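Local structure of NtrC family transcriptional regulator (Clostridium acetobutylicum ATCC 824, 2Q5C) at residues N95-I100 / I143-S148; L99-H104 / E122-S127; T133-V138 / D154-Q159. The protein probably regulates transcription as an ATP- and DNA-binding NtrC-family activator, this chain being its N-terminal PrpR_N (propionate catabolism activator) part. One frame throughout, in Å; residues are numbered along the deposited sequence.

Contact 1. Residues N95-I100 / I143-S148; sequences NELALI and IKIVVS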
ATOM      1  N   ASN A  95       9.224 -22.148   1.939  0.50 27.30           N
ATOM      2  CA  ASN A  95       7.816 -22.286   2.356  0.50 27.13           C
ATOM      3  C   ASN A  95       7.426 -21.618   3.670  0.50 26.61           C
ATOM      4  O   ASN A  95       6.233 -21.541   3.980  0.50 26.43           O
ATOM      5  CB  ASN A  95       7.345 -23.753   2.335  0.50 28.51           C
ATOM      6  CG  ASN A  95       8.360 -24.706   2.925  0.50 28.39           C
ATOM      7  OD1 ASN A  95       8.856 -24.510   4.035  0.50 31.71           O
ATOM      8  ND2 ASN A  95       8.667 -25.765   2.181  0.50 33.06           N
ATOM      9  N   GLU A  96       8.409 -21.143   4.438  1.00 25.49           N
ATOM     10  CA  GLU A  96       8.110 -20.507   5.719  1.00 25.98           C
ATOM     11  C   GLU A  96       8.272 -18.999   5.594  1.00 23.33           C
ATOM     12  O   GLU A  96       9.333 -18.512   5.286  1.00 22.85           O
ATOM     13  CB  GLU A  96       8.948 -21.066   6.887  1.00 27.04           C
ATOM     14  CG  GLU A  96       8.656 -20.274   8.168  1.00 31.81           C
ATOM     15  CD  GLU A  96       9.105 -20.934   9.480  1.00 32.30           C
ATOM     16  OE1 GLU A  96      10.177 -21.584   9.505  1.00 39.21           O
ATOM     17  OE2 GLU A  96       8.368 -20.773  10.488  1.00 37.65           O
ATOM     18  N   LEU A  97       7.174 -18.282   5.826  1.00 21.45           N
ATOM     19  CA  LEU A  97       7.137 -16.846   5.541  1.00 22.31           C
ATOM     20  C   LEU A  97       6.601 -16.054   6.710  1.00 21.59           C
ATOM     21  O   LEU A  97       5.814 -16.573   7.488  1.00 22.60           O
ATOM     22  CB  LEU A  97       6.183 -16.594   4.349  1.00 24.09           C
ATOM     23  CG  LEU A  97       6.145 -17.583   3.184  1.00 27.16           C
ATOM     24  CD1 LEU A  97       5.046 -17.220   2.195  1.00 29.44           C
ATOM     25  CD2 LEU A  97       7.474 -17.608   2.482  1.00 30.84           C
ATOM     26  N   ALA A  98       6.992 -14.786   6.789  1.00 20.29           N
ATOM     27  CA  ALA A  98       6.334 -13.832   7.687  1.00 20.47           C
ATOM     28  C   ALA A  98       5.414 -12.976   6.841  1.00 20.22           C
ATOM     29  O   ALA A  98       5.865 -12.421   5.843  1.00 21.22           O
ATOM     30  CB  ALA A  98       7.345 -12.935   8.389  1.00 22.26           C
ATOM     31  N   LEU A  99       4.156 -12.880   7.241  1.00 19.67           N
ATOM     32  CA  LEU A  99       3.222 -11.974   6.568  1.00 21.28           C
ATOM     33  C   LEU A  99       2.995 -10.824   7.521  1.00 21.39           C
ATOM     34  O   LEU A  99       2.509 -11.028   8.644  1.00 22.33           O
ATOM     35  CB  LEU A  99       1.926 -12.725   6.309  1.00 21.09           C
ATOM     36  CG  LEU A  99       0.795 -11.927   5.647  1.00 24.47           C
ATOM     37  CD1 LEU A  99       1.207 -11.448   4.267  1.00 26.31           C
ATOM     38  CD2 LEU A  99      -0.392 -12.860   5.570  1.00 29.46           C
ATOM     39  N   ILE A 100       3.343  -9.614   7.081  1.00 21.04           N
ATOM     40  CA  ILE A 100       3.281  -8.455   7.957  1.00 21.67           C
ATOM     41  C   ILE A 100       2.173  -7.534   7.475  1.00 21.15           C
ATOM     42  O   ILE A 100       2.181  -7.091   6.316  1.00 22.85           O
ATOM     43  CB  ILE A 100       4.639  -7.715   8.057  1.00 22.23           C
ATOM     44  CG1 ILE A 100       5.700  -8.676   8.639  1.00 23.35           C
ATOM     45  CG2 ILE A 100       4.502  -6.428   8.906  1.00 23.60           C
ATOM     46  CD1 ILE A 100       7.074  -8.106   8.816  1.00 21.52           C
ATOM     47  N   ILE A 143      12.927 -16.822  10.415  1.00 22.03           N
ATOM     48  CA  ILE A 143      12.201 -16.675   9.146  1.00 22.19           C
ATOM     49  C   ILE A 143      13.030 -15.808   8.217  1.00 21.55           C
ATOM     50  O   ILE A 143      13.600 -14.807   8.652  1.00 21.93           O
ATOM     51  CB  ILE A 143      10.829 -16.067   9.415  1.00 21.29           C
ATOM     52  CG1 ILE A 143       9.967 -17.070  10.186  1.00 23.00           C
ATOM     53  CG2 ILE A 143      10.106 -15.729   8.098  1.00 21.82           C
ATOM     54  CD1 ILE A 143       8.677 -16.496  10.752  1.00 25.22           C
ATOM     55  N   LYS A 144      13.123 -16.221   6.950  1.00 21.37           N
ATOM     56  CA  LYS A 144      13.989 -15.564   5.993  1.00 22.34           C
ATOM     57  C   LYS A 144      13.251 -14.817   4.873  1.00 20.82           C
ATOM     58  O   LYS A 144      13.889 -14.206   4.031  1.00 20.66           O
ATOM     59  CB  LYS A 144      14.938 -16.592   5.369  1.00 23.71           C
ATOM     60  CG  LYS A 144      15.710 -17.383   6.442  1.00 29.35           C
ATOM     61  CD  LYS A 144      16.817 -18.203   5.858  1.00 35.46           C
ATOM     62  CE  LYS A 144      17.607 -18.891   6.966  1.00 38.98           C
ATOM     63  NZ  LYS A 144      16.694 -19.633   7.899  1.00 43.19           N
ATOM     64  N   ILE A 145      11.914 -14.881   4.904  1.00 20.99           N
ATOM     65  CA  ILE A 145      11.092 -14.354   3.798  1.00 20.03           C
ATOM     66  C   ILE A 145       9.976 -13.521   4.414  1.00 19.92           C
ATOM     67  O   ILE A 145       9.268 -13.989   5.282  1.00 20.51           O
ATOM     68  CB  ILE A 145      10.466 -15.493   2.996  1.00 20.92           C
ATOM     69  CG1 ILE A 145      11.521 -16.515   2.510  1.00 20.53           C
ATOM     70  CG2 ILE A 145       9.698 -14.934   1.776  1.00 21.17           C
ATOM     71  CD1 ILE A 145      10.953 -17.842   2.111  1.00 22.93           C
ATOM     72  N   VAL A 146       9.842 -12.289   3.927  1.00 19.44           N
ATOM     73  CA  VAL A 146       8.805 -11.377   4.425  1.00 19.30           C
ATOM     74  C   VAL A 146       7.891 -10.938   3.265  1.00 19.54           C
ATOM     75  O   VAL A 146       8.392 -10.503   2.219  1.00 19.29           O
ATOM     76  CB  VAL A 146       9.445 -10.117   5.027  1.00 19.99           C
ATOM     77  CG1 VAL A 146       8.391  -9.057   5.364  1.00 19.71           C
ATOM     78  CG2 VAL A 146      10.225 -10.476   6.272  1.00 20.30           C
ATOM     79  N   VAL A 147       6.575 -11.044   3.479  1.00 18.36           N
ATOM     80  CA  VAL A 147       5.543 -10.611   2.491  1.00 18.06           C
ATOM     81  C   VAL A 147       4.806  -9.465   3.160  1.00 17.27           C
ATOM     82  O   VAL A 147       4.235  -9.635   4.235  1.00 17.79           O
ATOM     83  CB  VAL A 147       4.583 -11.744   2.208  1.00 18.86           C
ATOM     84  CG1 VAL A 147       3.478 -11.300   1.228  1.00 19.84           C
ATOM     85  CG2 VAL A 147       5.317 -12.913   1.628  1.00 21.03           C
ATOM     86  N   SER A 148       4.854  -8.285   2.542  1.00 17.49           N
ATOM     87  CA  SER A 148       4.234  -7.117   3.144  1.00 18.69           C
ATOM     88  C   SER A 148       4.200  -5.994   2.133  1.00 19.23           C
ATOM     89  O   SER A 148       4.514  -6.174   0.951  1.00 19.53           O
ATOM     90  CB  SER A 148       5.042  -6.662   4.384  1.00 18.86           C
ATOM     91  OG  SER A 148       4.316  -5.757   5.226  1.00 21.13           O
TER
HETATM   92  O   HOH W   1      11.983 -18.731   6.085  1.00 24.60           O

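Contact 2. Residues L99-H104 / E122-S127; sequences LIAYKH and EFLFSS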
ATOM      1  N   LEU A  99       4.156 -12.880   7.241  1.00 19.67           N
ATOM      2  CA  LEU A  99       3.222 -11.974   6.568  1.00 21.28           C
ATOM      3  C   LEU A  99       2.995 -10.824   7.521  1.00 21.39           C
ATOM      4  O   LEU A  99       2.509 -11.028   8.644  1.00 22.33           O
ATOM      5  CB  LEU A  99       1.926 -12.725   6.309  1.00 21.09           C
ATOM      6  CG  LEU A  99       0.795 -11.927   5.647  1.00 24.47           C
ATOM      7  CD1 LEU A  99       1.207 -11.448   4.267  1.00 26.31           C
ATOM      8  CD2 LEU A  99      -0.392 -12.860   5.570  1.00 29.46           C
ATOM      9  N   ILE A 100       3.343  -9.614   7.081  1.00 21.04           N
ATOM     10  CA  ILE A 100       3.281  -8.455   7.957  1.00 21.67           C
ATOM     11  C   ILE A 100       2.173  -7.534   7.475  1.00 21.15           C
ATOM     12  O   ILE A 100       2.181  -7.091   6.316  1.00 22.85           O
ATOM     13  CB  ILE A 100       4.639  -7.715   8.057  1.00 22.23           C
ATOM     14  CG1 ILE A 100       5.700  -8.676   8.639  1.00 23.35           C
ATOM     15  CG2 ILE A 100       4.502  -6.428   8.906  1.00 23.60           C
ATOM     16  CD1 ILE A 100       7.074  -8.106   8.816  1.00 21.52           C
ATOM     17  N   ALA A 101       1.207  -7.279   8.340  1.00 21.19           N
ATOM     18  CA  ALA A 101       0.080  -6.428   7.952  1.00 21.25           C
ATOM     19  C   ALA A 101      -0.054  -5.235   8.879  1.00 22.13           C
ATOM     20  O   ALA A 101       0.336  -5.293  10.040  1.00 22.32           O
ATOM     21  CB  ALA A 101      -1.198  -7.209   7.958  1.00 21.62           C
ATOM     22  N   TYR A 102      -0.617  -4.152   8.350  1.00 22.96           N
ATOM     23  CA  TYR A 102      -0.916  -2.955   9.124  1.00 24.20           C
ATOM     24  C   TYR A 102      -2.227  -3.119   9.873  1.00 24.98           C
ATOM     25  O   TYR A 102      -3.272  -3.291   9.248  1.00 25.09           O
ATOM     26  CB  TYR A 102      -1.053  -1.755   8.184  1.00 25.27           C
ATOM     27  CG  TYR A 102      -1.226  -0.414   8.878  1.00 26.81           C
ATOM     28  CD1 TYR A 102      -0.241   0.066   9.723  1.00 28.27           C
ATOM     29  CD2 TYR A 102      -2.355   0.389   8.643  1.00 28.14           C
ATOM     30  CE1 TYR A 102      -0.347   1.295  10.342  1.00 30.00           C
ATOM     31  CE2 TYR A 102      -2.477   1.642   9.291  1.00 28.18           C
ATOM     32  CZ  TYR A 102      -1.455   2.071  10.124  1.00 29.52           C
ATOM     33  OH  TYR A 102      -1.465   3.304  10.778  1.00 31.36           O
ATOM     34  N   LYS A 103      -2.143  -3.057  11.205  1.00 25.78           N
ATOM     35  CA  LYS A 103      -3.294  -3.102  12.139  1.00 28.86           C
ATOM     36  C   LYS A 103      -4.095  -4.403  12.182  1.00 30.03           C
ATOM     37  O   LYS A 103      -4.295  -4.962  13.268  1.00 31.27           O
ATOM     38  CB  LYS A 103      -4.198  -1.855  12.004  1.00 29.00           C
ATOM     39  CG  LYS A 103      -3.478  -0.587  12.397  1.00 30.44           C
ATOM     40  CD  LYS A 103      -4.363   0.662  12.420  1.00 32.16           C
ATOM     41  CE  LYS A 103      -3.566   1.866  12.888  1.00 36.79           C
ATOM     42  NZ  LYS A 103      -4.331   3.169  12.887  1.00 41.11           N
ATOM     43  N   HIS A 104      -4.537  -4.883  11.023  1.00 30.32           N
ATOM     44  CA  HIS A 104      -5.441  -6.025  10.943  1.00 31.98           C
ATOM     45  C   HIS A 104      -5.075  -6.936   9.759  1.00 31.79           C
ATOM     46  O   HIS A 104      -4.597  -6.465   8.717  1.00 30.28           O
ATOM     47  CB  HIS A 104      -6.906  -5.548  10.805  1.00 33.15           C
ATOM     48  CG  HIS A 104      -7.371  -4.651  11.918  1.00 38.37           C
ATOM     49  ND1 HIS A 104      -7.497  -5.082  13.224  1.00 42.10           N
ATOM     50  CD2 HIS A 104      -7.758  -3.351  11.916  1.00 41.94           C
ATOM     51  CE1 HIS A 104      -7.929  -4.084  13.978  1.00 43.79           C
ATOM     52  NE2 HIS A 104      -8.096  -3.022  13.208  1.00 44.03           N
ATOM     53  N   GLU A 122       2.157 -14.572  11.198  1.00 23.75           N
ATOM     54  CA  GLU A 122       1.598 -13.245  10.963  1.00 24.12           C
ATOM     55  C   GLU A 122       2.088 -12.279  12.032  1.00 24.41           C
ATOM     56  O   GLU A 122       2.124 -12.613  13.232  1.00 25.79           O
ATOM     57  CB  GLU A 122       0.082 -13.360  10.978  1.00 24.15           C
ATOM     58  CG  GLU A 122      -0.646 -12.029  10.789  1.00 28.03           C
ATOM     59  CD  GLU A 122      -2.139 -12.195  10.944  1.00 32.45           C
ATOM     60  OE1 GLU A 122      -2.769 -12.784  10.035  1.00 33.65           O
ATOM     61  OE2 GLU A 122      -2.682 -11.769  11.985  1.00 34.81           O
ATOM     62  N   PHE A 123       2.483 -11.089  11.594  1.00 23.95           N
ATOM     63  CA  PHE A 123       2.906 -10.017  12.485  1.00 24.92           C
ATOM     64  C   PHE A 123       2.104  -8.788  12.124  1.00 24.80           C
ATOM     65  O   PHE A 123       1.915  -8.501  10.944  1.00 24.35           O
ATOM     66  CB  PHE A 123       4.390  -9.693  12.293  1.00 25.27           C
ATOM     67  CG  PHE A 123       5.336 -10.865  12.527  1.00 26.94           C
ATOM     68  CD1 PHE A 123       6.072 -10.956  13.703  1.00 30.35           C
ATOM     69  CD2 PHE A 123       5.506 -11.848  11.555  1.00 28.19           C
ATOM     70  CE1 PHE A 123       6.974 -12.025  13.903  1.00 30.25           C
ATOM     71  CE2 PHE A 123       6.394 -12.921  11.755  1.00 29.57           C
ATOM     72  CZ  PHE A 123       7.123 -13.007  12.935  1.00 29.89           C
ATOM     73  N   LEU A 124       1.621  -8.072  13.127  1.00 24.48           N
ATOM     74  CA  LEU A 124       0.867  -6.826  12.907  1.00 24.75           C
ATOM     75  C   LEU A 124       1.661  -5.617  13.387  1.00 24.81           C
ATOM     76  O   LEU A 124       2.385  -5.705  14.379  1.00 25.49           O
ATOM     77  CB  LEU A 124      -0.494  -6.884  13.605  1.00 25.29           C
ATOM     78  CG  LEU A 124      -1.461  -7.996  13.180  1.00 27.44           C
ATOM     79  CD1 LEU A 124      -2.750  -7.944  13.980  1.00 30.58           C
ATOM     80  CD2 LEU A 124      -1.761  -7.944  11.670  1.00 28.35           C
ATOM     81  N   PHE A 125       1.563  -4.489  12.685  1.00 23.84           N
ATOM     82  CA  PHE A 125       2.200  -3.245  13.114  1.00 23.71           C
ATOM     83  C   PHE A 125       1.177  -2.123  13.011  1.00 24.29           C
ATOM     84  O   PHE A 125       0.235  -2.212  12.219  1.00 23.90           O
ATOM     85  CB  PHE A 125       3.509  -2.929  12.370  1.00 23.45           C
ATOM     86  CG  PHE A 125       3.330  -2.401  10.951  1.00 23.09           C
ATOM     87  CD1 PHE A 125       3.551  -1.056  10.646  1.00 26.81           C
ATOM     88  CD2 PHE A 125       2.974  -3.262   9.917  1.00 23.55           C
ATOM     89  CE1 PHE A 125       3.404  -0.578   9.337  1.00 25.82           C
ATOM     90  CE2 PHE A 125       2.809  -2.775   8.591  1.00 23.64           C
ATOM     91  CZ  PHE A 125       3.019  -1.449   8.310  1.00 23.78           C
ATOM     92  N   SER A 126       1.337  -1.109  13.856  1.00 25.23           N
ATOM     93  CA  SER A 126       0.387   0.004  13.905  1.00 26.27           C
ATOM     94  C   SER A 126       1.005   1.356  13.638  1.00 25.60           C
ATOM     95  O   SER A 126       0.279   2.359  13.562  1.00 26.90           O
ATOM     96  CB  SER A 126      -0.340   0.037  15.256  1.00 27.03           C
ATOM     97  OG  SER A 126      -1.293  -1.011  15.310  1.00 31.80           O
ATOM     98  N   SER A 127       2.327   1.403  13.501  0.50 24.49           N
ATOM     99  CA  SER A 127       3.020   2.657  13.243  0.50 24.19           C
ATOM    100  C   SER A 127       4.325   2.420  12.514  0.50 23.95           C
ATOM    101  O   SER A 127       4.938   1.350  12.636  0.50 23.62           O
ATOM    102  CB  SER A 127       3.284   3.406  14.555  0.50 24.72           C
ATOM    103  OG  SER A 127       4.257   2.723  15.319  0.50 25.08           O
TER

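Contact 3. Residues T133-V138 / D154-Q159; sequences TLISKV and DEAIKQ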
ATOM      1  N   THR A 133      11.980  -2.761  14.261  1.00 24.44           N
ATOM      2  CA  THR A 133      11.943  -3.739  15.368  1.00 24.39           C
ATOM      3  C   THR A 133      11.222  -5.009  14.944  1.00 24.30           C
ATOM      4  O   THR A 133      11.632  -6.128  15.265  1.00 23.03           O
ATOM      5  CB  THR A 133      11.236  -3.137  16.607  1.00 26.14           C
ATOM      6  OG1 THR A 133      11.950  -1.975  17.019  1.00 28.93           O
ATOM      7  CG2 THR A 133      11.154  -4.142  17.765  1.00 27.40           C
ATOM      8  N   LEU A 134      10.119  -4.851  14.228  1.00 23.16           N
ATOM      9  CA  LEU A 134       9.383  -5.982  13.749  1.00 23.43           C
ATOM     10  C   LEU A 134      10.192  -6.869  12.814  1.00 22.04           C
ATOM     11  O   LEU A 134      10.087  -8.100  12.889  1.00 22.02           O
ATOM     12  CB  LEU A 134       8.113  -5.479  13.069  1.00 23.86           C
ATOM     13  CG  LEU A 134       7.070  -6.557  12.889  1.00 26.17           C
ATOM     14  CD1 LEU A 134       6.714  -7.199  14.244  1.00 28.74           C
ATOM     15  CD2 LEU A 134       5.830  -5.925  12.256  1.00 26.22           C
ATOM     16  N   ILE A 135      10.978  -6.271  11.931  1.00 21.08           N
ATOM     17  CA  ILE A 135      11.883  -7.016  11.032  1.00 21.00           C
ATOM     18  C   ILE A 135      12.920  -7.786  11.859  1.00 20.98           C
ATOM     19  O   ILE A 135      13.164  -8.970  11.613  1.00 21.83           O
ATOM     20  CB  ILE A 135      12.507  -6.109   9.926  1.00 21.08           C
ATOM     21  CG1 ILE A 135      11.394  -5.660   8.942  1.00 20.74           C
ATOM     22  CG2 ILE A 135      13.650  -6.802   9.176  1.00 21.03           C
ATOM     23  CD1 ILE A 135      10.626  -6.820   8.285  1.00 21.55           C
ATOM     24  N   SER A 136      13.480  -7.138  12.876  1.00 21.19           N
ATOM     25  CA  SER A 136      14.366  -7.874  13.797  1.00 21.57           C
ATOM     26  C   SER A 136      13.674  -9.044  14.445  1.00 22.20           C
ATOM     27  O   SER A 136      14.269 -10.122  14.583  1.00 22.17           O
ATOM     28  CB  SER A 136      14.905  -6.937  14.875  1.00 22.07           C
ATOM     29  OG  SER A 136      15.835  -6.038  14.295  1.00 25.64           O
ATOM     30  N   LYS A 137      12.425  -8.872  14.848  1.00 20.82           N
ATOM     31  CA  LYS A 137      11.677  -9.971  15.425  1.00 21.18           C
ATOM     32  C   LYS A 137      11.581 -11.131  14.447  1.00 22.40           C
ATOM     33  O   LYS A 137      11.746 -12.279  14.817  1.00 21.17           O
ATOM     34  CB  LYS A 137      10.276  -9.525  15.889  1.00 21.85           C
ATOM     35  CG  LYS A 137       9.629 -10.538  16.768  1.00 22.75           C
ATOM     36  CD  LYS A 137       8.277 -10.060  17.257  1.00 24.45           C
ATOM     37  CE  LYS A 137       7.706 -11.050  18.202  1.00 27.38           C
ATOM     38  NZ  LYS A 137       6.392 -10.570  18.735  1.00 32.44           N
ATOM     39  N   VAL A 138      11.265 -10.850  13.183  1.00 22.05           N
ATOM     40  CA  VAL A 138      11.221 -11.889  12.157  1.00 23.19           C
ATOM     41  C   VAL A 138      12.488 -12.744  12.138  1.00 22.31           C
ATOM     42  O   VAL A 138      12.390 -13.979  12.119  1.00 22.50           O
ATOM     43  CB  VAL A 138      10.951 -11.265  10.758  1.00 24.20           C
ATOM     44  CG1 VAL A 138      11.038 -12.326   9.641  1.00 25.89           C
ATOM     45  CG2 VAL A 138       9.564 -10.592  10.770  1.00 24.94           C
ATOM     46  N   ASP A 154      11.238  -3.452   2.026  1.00 21.50           N
ATOM     47  CA  ASP A 154      12.531  -2.764   1.901  1.00 23.24           C
ATOM     48  C   ASP A 154      13.357  -2.938   3.167  1.00 23.42           C
ATOM     49  O   ASP A 154      14.570  -3.205   3.081  1.00 24.06           O
ATOM     50  CB  ASP A 154      12.379  -1.281   1.561  1.00 23.92           C
ATOM     51  CG  ASP A 154      12.087  -1.035   0.097  1.00 25.35           C
ATOM     52  OD1 ASP A 154      12.316  -1.934  -0.738  1.00 28.93           O
ATOM     53  OD2 ASP A 154      11.664   0.110  -0.220  1.00 29.12           O
ATOM     54  N   GLU A 155      12.735  -2.822   4.337  1.00 23.71           N
ATOM     55  CA  GLU A 155      13.458  -3.036   5.598  1.00 24.27           C
ATOM     56  C   GLU A 155      13.910  -4.505   5.742  1.00 24.20           C
ATOM     57  O   GLU A 155      15.008  -4.790   6.264  1.00 24.64           O
ATOM     58  CB  GLU A 155      12.604  -2.594   6.804  1.00 24.28           C
ATOM     59  CG  GLU A 155      13.314  -2.682   8.187  1.00 26.26           C
ATOM     60  CD  GLU A 155      14.594  -1.851   8.316  1.00 29.38           C
ATOM     61  OE1 GLU A 155      14.747  -0.834   7.605  1.00 29.30           O
ATOM     62  OE2 GLU A 155      15.430  -2.218   9.178  1.00 29.65           O
ATOM     63  N   ALA A 156      13.070  -5.448   5.302  1.00 23.01           N
ATOM     64  CA  ALA A 156      13.427  -6.872   5.301  1.00 23.12           C
ATOM     65  C   ALA A 156      14.710  -7.087   4.542  1.00 23.81           C
ATOM     66  O   ALA A 156      15.639  -7.762   5.038  1.00 23.61           O
ATOM     67  CB  ALA A 156      12.291  -7.717   4.661  1.00 22.25           C
ATOM     68  N   ILE A 157      14.766  -6.547   3.338  1.00 24.34           N
ATOM     69  CA  ILE A 157      15.916  -6.712   2.464  1.00 25.53           C
ATOM     70  C   ILE A 157      17.149  -6.020   3.084  1.00 26.81           C
ATOM     71  O   ILE A 157      18.258  -6.575   3.065  1.00 27.62           O
ATOM     72  CB  ILE A 157      15.591  -6.223   1.039  1.00 25.42           C
ATOM     73  CG1 ILE A 157      14.555  -7.163   0.408  1.00 25.33           C
ATOM     74  CG2 ILE A 157      16.868  -6.179   0.170  1.00 26.05           C
ATOM     75  CD1 ILE A 157      13.778  -6.536  -0.776  1.00 25.00           C
ATOM     76  N   LYS A 158      16.945  -4.869   3.708  1.00 27.37           N
ATOM     77  CA  LYS A 158      18.054  -4.176   4.389  1.00 28.98           C
ATOM     78  C   LYS A 158      18.659  -5.054   5.490  1.00 28.86           C
ATOM     79  O   LYS A 158      19.893  -5.048   5.689  1.00 29.69           O
ATOM     80  CB  LYS A 158      17.580  -2.847   4.974  1.00 28.96           C
ATOM     81  CG  LYS A 158      18.698  -2.022   5.638  1.00 30.06           C
ATOM     82  CD  LYS A 158      18.162  -0.701   6.196  1.00 30.96           C
ATOM     83  CE  LYS A 158      19.267   0.071   6.904  1.00 35.00           C
ATOM     84  NZ  LYS A 158      18.709   1.207   7.685  1.00 38.91           N
ATOM     85  N   GLN A 159      17.814  -5.794   6.204  1.00 28.15           N
ATOM     86  CA  GLN A 159      18.269  -6.680   7.273  1.00 28.33           C
ATOM     87  C   GLN A 159      18.646  -8.092   6.745  1.00 27.67           C
ATOM     88  O   GLN A 159      18.827  -9.022   7.533  1.00 28.96           O
ATOM     89  CB  GLN A 159      17.271  -6.714   8.452  1.00 27.96           C
ATOM     90  CG  GLN A 159      17.050  -5.336   9.181  1.00 28.70           C
ATOM     91  CD  GLN A 159      16.370  -5.411  10.582  1.00 29.50           C
ATOM     92  OE1 GLN A 159      16.600  -6.344  11.378  1.00 33.28           O
ATOM     93  NE2 GLN A 159      15.530  -4.399  10.893  1.00 30.19           N
TER

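Contact 1. Residues N95-I100 / I143-S148
A98 and V146 pair side by side in parallel strands 96-100 and 145-148, the two inner strands of a four-stranded parallel sheet. Backbone bonds alternate between the strands: A98 N gives to I145 O at 2.8 Å, V147 N to A98 O, and I100 N to V147 O. I145 can be traced outward along L97. Its CB lies 3.7 Å from L97 CD2, and CG1 runs past the carbonyl of E96. The branch methyl CG2 and the terminal CD1 both close on L97 CD2, each at 3.5 Å, while CD1 also comes within 3.6 Å of E96 O. With CG1 beside its backbone N (chi1 -54°), the longer branch leads back toward E96, and L97 CD2 is gripped by the methyls of both isoleucine branches. On this face L99 CD1 meets V147 CG1, and helix 80-90 covers L97, I145 and V147. On the reverse face I143 CG2 packs on A98 CB at 3.9 Å, beneath V138 of helix 131-140. At one end a water bridges the strands, donating to E96 O and accepting from K144 N. At the other, S148 OG donates to I100 O at 2.7 Å from above the carbonyl plane, 42° out of it. Backbone polar groups inside an apolar surrounding are thus met strand to strand, with a hydroxyl and a water extending the pairing at its two ends.

Contact 2. Residues L99-H104 / E122-S127
Y102 turns a ring edge toward the face of F125 where strands 99-102 and 122-125, the parallel arms of a beta-alpha-beta unit crossing over through helix 109-116, run out at their C-terminal ends. The stack is T-shaped, with centroids 5.3 Å apart and planes at 60°, and Y102 CD1 stands over the F125 ring, offset toward its rim. F125 achieves this by placing CG between its backbone N and carbonyl carbon (chi1 76°), which folds the ring back across the neighbouring strand. The opposite rim atom CD2 there meets I100 CG2 at 3.7 Å, the two side chains being roughly perpendicular. F123 meets I100 CG1 through CB, while its ring runs back along strand 96-102 toward A98; helix 131-140 lies over this side. On the other face A101 CB packs on L124 CD2. Four backbone bonds hold the register, ending with K103 N to F125 O at 2.7 Å. K103 then makes a classic gamma turn, H104 N binding Y102 O. Its extended side chain passes over Y102, and both polar ends reach D63 of helix 59-66: K103 NZ by a salt bridge and Y102 OH by a hydrogen bond, linking this sheet to the lobe built on the other sheet. Within that overlap, K103 CG sits 3.8 Å above the plane of the Y102 ring, over its centre.

Contact 3. Residues T133-V138 / D154-Q159
This is a small helix-to-helix contact on one face of the sheet containing strands 96-102 and 145-148, where I135 of helix 131-140 packs against E155 and A156 in the last turn of helix 150-158 and Q159 just after it. I135 and A156 approach to 5.9 Å between CA atoms, and the I135 side chain is directed at helix 150-158. Its two branches divide the work: on one, CG1 lies 3.6 Å from E155 CG and terminal CD1 is 4.1 Å from A156 CB; on the other, CG2 presses on the Q159 amide, 3.4 Å from CD. Both helices belong to a three-layer alpha/beta/alpha domain with a parallel sheet of order 2-1-3-4, as in chelatase-like folds, one leading into strand 145-148 and the other out of it; beneath them V138 and A156 rest on V146, and I135 on I100. At the outer rim the Q159 amide spans the gap. S136 OG donates to Q159 OE1 at 3.0 Å, in the carbonyl plane and on a lone pair. Q159 NE2 donates to E155 OE2 at 2.8 Å, using the anti lone pair of a carboxylate whose side chain is bent at chi2 (59°), and also bonds T132 O. Bonds at both ends fix which way round the amide lies and hold it against I135 CG2. The Q159 carbonyl oxygen, just past the last helical residue, is bonded by K139 NZ.

Overall arrangement
Contacts 1 and 2 sit on either side of strand 96-102, sharing L99 and I100, centres 12 Å apart; A98 CB of contact 1 touches F123 CE2 of contact 2 at 3.5 Å. Contact 3 lies over one face of that sheet, its centre 10 Å from contact 1 and 13 Å from contact 2. I100 joins all three, its CG2 meeting L134 CD2 at 3.6 Å, while V146 CB meets A156 CB at 3.7 Å. At the C-terminal strand ends, glycerol lies about 4 Å from the F125 side chain, glycerol also about 5 Å from that of S148, and sulfate about 4 Å from that of S127; probably crystallisation components, they may mark a pocket facing the other lobe.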